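Local coordinates for lipolytic enzyme, g-d-s-l (Clostridium thermocellum, PDB 2W47), which binds glycan as the family 6 carbohydrate-binding module, a beta-sandwich domain, of a GDSL-type lipolytic enzyme, at residues N77-S82 and A97-N102. Sequence-based numbering, arbitrary orientation.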
ATOM      1  N   ASN A  77     -14.131  -1.872   4.898  1.00 11.68           N
ATOM      2  CA  ASN A  77     -14.304  -0.831   5.907  1.00 11.68           C
ATOM      3  C   ASN A  77     -13.236   0.223   5.738  1.00 11.92           C
ATOM      4  O   ASN A  77     -12.065  -0.105   5.656  1.00 11.66           O
ATOM      5  CB  ASN A  77     -14.217  -1.450   7.293  1.00 11.83           C
ATOM      6  CG  ASN A  77     -15.277  -2.498   7.506  1.00 12.77           C
ATOM      7  OD1 ASN A  77     -15.029  -3.702   7.359  1.00 17.53           O
ATOM      8  ND2 ASN A  77     -16.480  -2.053   7.763  1.00 10.77           N
ATOM      9  N   ILE A  78     -13.642   1.489   5.686  1.00 12.52           N
ATOM     10  CA  ILE A  78     -12.680   2.575   5.514  1.00 13.60           C
ATOM     11  C   ILE A  78     -11.936   2.783   6.827  1.00 13.70           C
ATOM     12  O   ILE A  78     -12.541   3.151   7.842  1.00 14.96           O
ATOM     13  CB  ILE A  78     -13.362   3.880   5.046  1.00 13.30           C
ATOM     14  CG1 ILE A  78     -14.104   3.647   3.729  1.00 14.75           C
ATOM     15  CG2 ILE A  78     -12.321   4.994   4.875  1.00 14.62           C
ATOM     16  CD1 ILE A  78     -15.036   4.802   3.316  1.00 15.12           C
ATOM     17  N   VAL A  79     -10.639   2.499   6.823  1.00 13.27           N
ATOM     18  CA  VAL A  79      -9.836   2.671   8.031  1.00 13.66           C
ATOM     19  C   VAL A  79      -9.026   3.963   7.972  1.00 13.60           C
ATOM     20  O   VAL A  79      -8.669   4.524   9.008  1.00 14.29           O
ATOM     21  CB  VAL A  79      -8.948   1.438   8.352  1.00 13.87           C
ATOM     22  CG1 VAL A  79      -9.818   0.206   8.572  1.00 14.29           C
ATOM     23  CG2 VAL A  79      -7.920   1.182   7.258  1.00 14.61           C
ATOM     24  N   LYS A  80      -8.751   4.440   6.761  1.00 12.69           N
ATOM     25  CA  LYS A  80      -8.120   5.746   6.588  1.00 12.37           C
ATOM     26  C   LYS A  80      -8.714   6.378   5.338  1.00 11.90           C
ATOM     27  O   LYS A  80      -8.393   5.963   4.232  1.00 11.17           O
ATOM     28  CB  LYS A  80      -6.593   5.610   6.496  1.00 12.89           C
ATOM     29  CG  LYS A  80      -5.811   6.929   6.539  1.00 14.07           C
ATOM     30  CD  LYS A  80      -5.962   7.667   7.867  1.00 18.64           C
ATOM     31  CE  LYS A  80      -5.345   9.061   7.789  1.00 20.19           C
ATOM     32  NZ  LYS A  80      -3.879   9.044   7.524  1.00 23.98           N
ATOM     33  N   PRO A  81      -9.622   7.360   5.505  1.00 11.51           N
ATOM     34  CA  PRO A  81     -10.231   8.008   4.345  1.00 11.67           C
ATOM     35  C   PRO A  81      -9.217   8.616   3.375  1.00 10.93           C
ATOM     36  O   PRO A  81      -9.410   8.537   2.168  1.00 11.25           O
ATOM     37  CB  PRO A  81     -11.108   9.101   4.968  1.00 11.63           C
ATOM     38  CG  PRO A  81     -11.430   8.566   6.335  1.00 12.55           C
ATOM     39  CD  PRO A  81     -10.170   7.879   6.775  1.00 12.34           C
ATOM     40  N   SER A  82      -8.148   9.211   3.895  1.00 10.48           N
ATOM     41  CA  SER A  82      -7.152   9.841   3.040  1.00 10.27           C
ATOM     42  C   SER A  82      -5.762   9.696   3.632  1.00 10.45           C
ATOM     43  O   SER A  82      -5.311  10.530   4.423  1.00 11.49           O
ATOM     44  CB  SER A  82      -7.494  11.315   2.811  1.00 10.53           C
ATOM     45  OG  SER A  82      -6.672  11.850   1.797  1.00 11.63           O
ATOM     46  N   ALA A  97       5.164   4.649   3.970  1.00  9.23           N
ATOM     47  CA  ALA A  97       3.991   5.274   4.574  1.00  9.20           C
ATOM     48  C   ALA A  97       3.183   4.160   5.199  1.00  9.57           C
ATOM     49  O   ALA A  97       2.905   3.148   4.550  1.00  9.02           O
ATOM     50  CB  ALA A  97       3.171   6.033   3.539  1.00  9.56           C
ATOM     51  N   GLY A  98       2.820   4.336   6.464  1.00  9.37           N
ATOM     52  CA  GLY A  98       2.195   3.264   7.210  1.00  9.78           C
ATOM     53  C   GLY A  98       1.026   3.701   8.061  1.00  9.76           C
ATOM     54  O   GLY A  98       0.879   4.888   8.392  1.00 10.14           O
ATOM     55  N   ILE A  99       0.184   2.728   8.386  1.00 10.01           N
ATOM     56  CA  ILE A  99      -0.877   2.891   9.372  1.00 11.24           C
ATOM     57  C   ILE A  99      -0.893   1.664  10.261  1.00 11.50           C
ATOM     58  O   ILE A  99      -0.325   0.623   9.919  1.00 11.62           O
ATOM     59  CB  ILE A  99      -2.291   3.088   8.740  1.00 11.71           C
ATOM     60  CG1 ILE A  99      -2.679   1.903   7.847  1.00 12.81           C
ATOM     61  CG2 ILE A  99      -2.393   4.420   8.002  1.00 12.81           C
ATOM     62  CD1 ILE A  99      -4.146   1.884   7.462  1.00 13.05           C
ATOM     63  N   VAL A 100      -1.539   1.796  11.410  1.00 11.66           N
ATOM     64  CA  VAL A 100      -1.837   0.659  12.253  1.00 12.24           C
ATOM     65  C   VAL A 100      -3.331   0.378  12.102  1.00 11.94           C
ATOM     66  O   VAL A 100      -4.146   1.296  12.134  1.00 12.53           O
ATOM     67  CB  VAL A 100      -1.452   0.933  13.724  1.00 12.72           C
ATOM     68  CG1 VAL A 100      -1.868  -0.213  14.609  1.00 14.44           C
ATOM     69  CG2 VAL A 100       0.047   1.159  13.834  1.00 13.78           C
ATOM     70  N   ALA A 101      -3.678  -0.891  11.917  1.00 11.92           N
ATOM     71  CA  ALA A 101      -5.068  -1.286  11.740  1.00 12.37           C
ATOM     72  C   ALA A 101      -5.351  -2.581  12.462  1.00 12.71           C
ATOM     73  O   ALA A 101      -4.467  -3.427  12.604  1.00 12.43           O
ATOM     74  CB  ALA A 101      -5.378  -1.446  10.253  1.00 12.55           C
ATOM     75  N   ASN A 102      -6.595  -2.727  12.910  1.00 13.60           N
ATOM     76  CA  ASN A 102      -7.035  -3.974  13.508  0.50 14.16           C
ATOM     77  C   ASN A 102      -7.387  -4.974  12.418  1.00 14.19           C
ATOM     78  O   ASN A 102      -8.148  -4.658  11.498  1.00 15.06           O
ATOM     79  CB  ASN A 102      -8.226  -3.747  14.440  0.50 14.30           C
ATOM     80  CG  ASN A 102      -7.830  -3.074  15.744  0.50 15.05           C
ATOM     81  OD1 ASN A 102      -8.592  -2.286  16.303  0.50 17.16           O
ATOM     82  ND2 ASN A 102      -6.634  -3.384  16.237  0.50 15.05           N
TER
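Ile99 reaches from strand 95-103 toward Val79 and Lys80 and has the largest share of the contact. Its CB branches two ways. CG2 stands anti to the carbonyl carbon and meets the aliphatic part of Lys80: CG of Lys80 comes to 4.5 Å from CG2 of Ile99, a loose touch. CG1 lies between the backbone N and the carbonyl carbon (chi1 59°) and serves as a spacer, because the extended chain beyond it (chi2 167°) carries CD1 outward to the neighbouring segment. There CD1 of Ile99 meets CG2 of Val79 at 3.8 Å, methyl to methyl, with the two side chains crossing at about a right angle. Ala101, two residues further along the strand, also directs its methyl across, but its CB stays 4.7 Å from CG2 of Val79. The union is purely apolar and small, about 135 Å² over both sides, and lies near the surface. Val79 and Lys80 can both point this way because they form a classic beta bulge opposite Ile72, each sharing a backbone bond with it. Strand 77-83 is an outermost strand of the five-stranded sheet and strand 95-103 one of the four-stranded sheet, so Ile99 bridges the two layers along one edge of the sandwich. Ile72 of strand 70-74 and Met83 also touch it, Val74 adjoins Val79, and strand 52-61 pairs with strand 95-103.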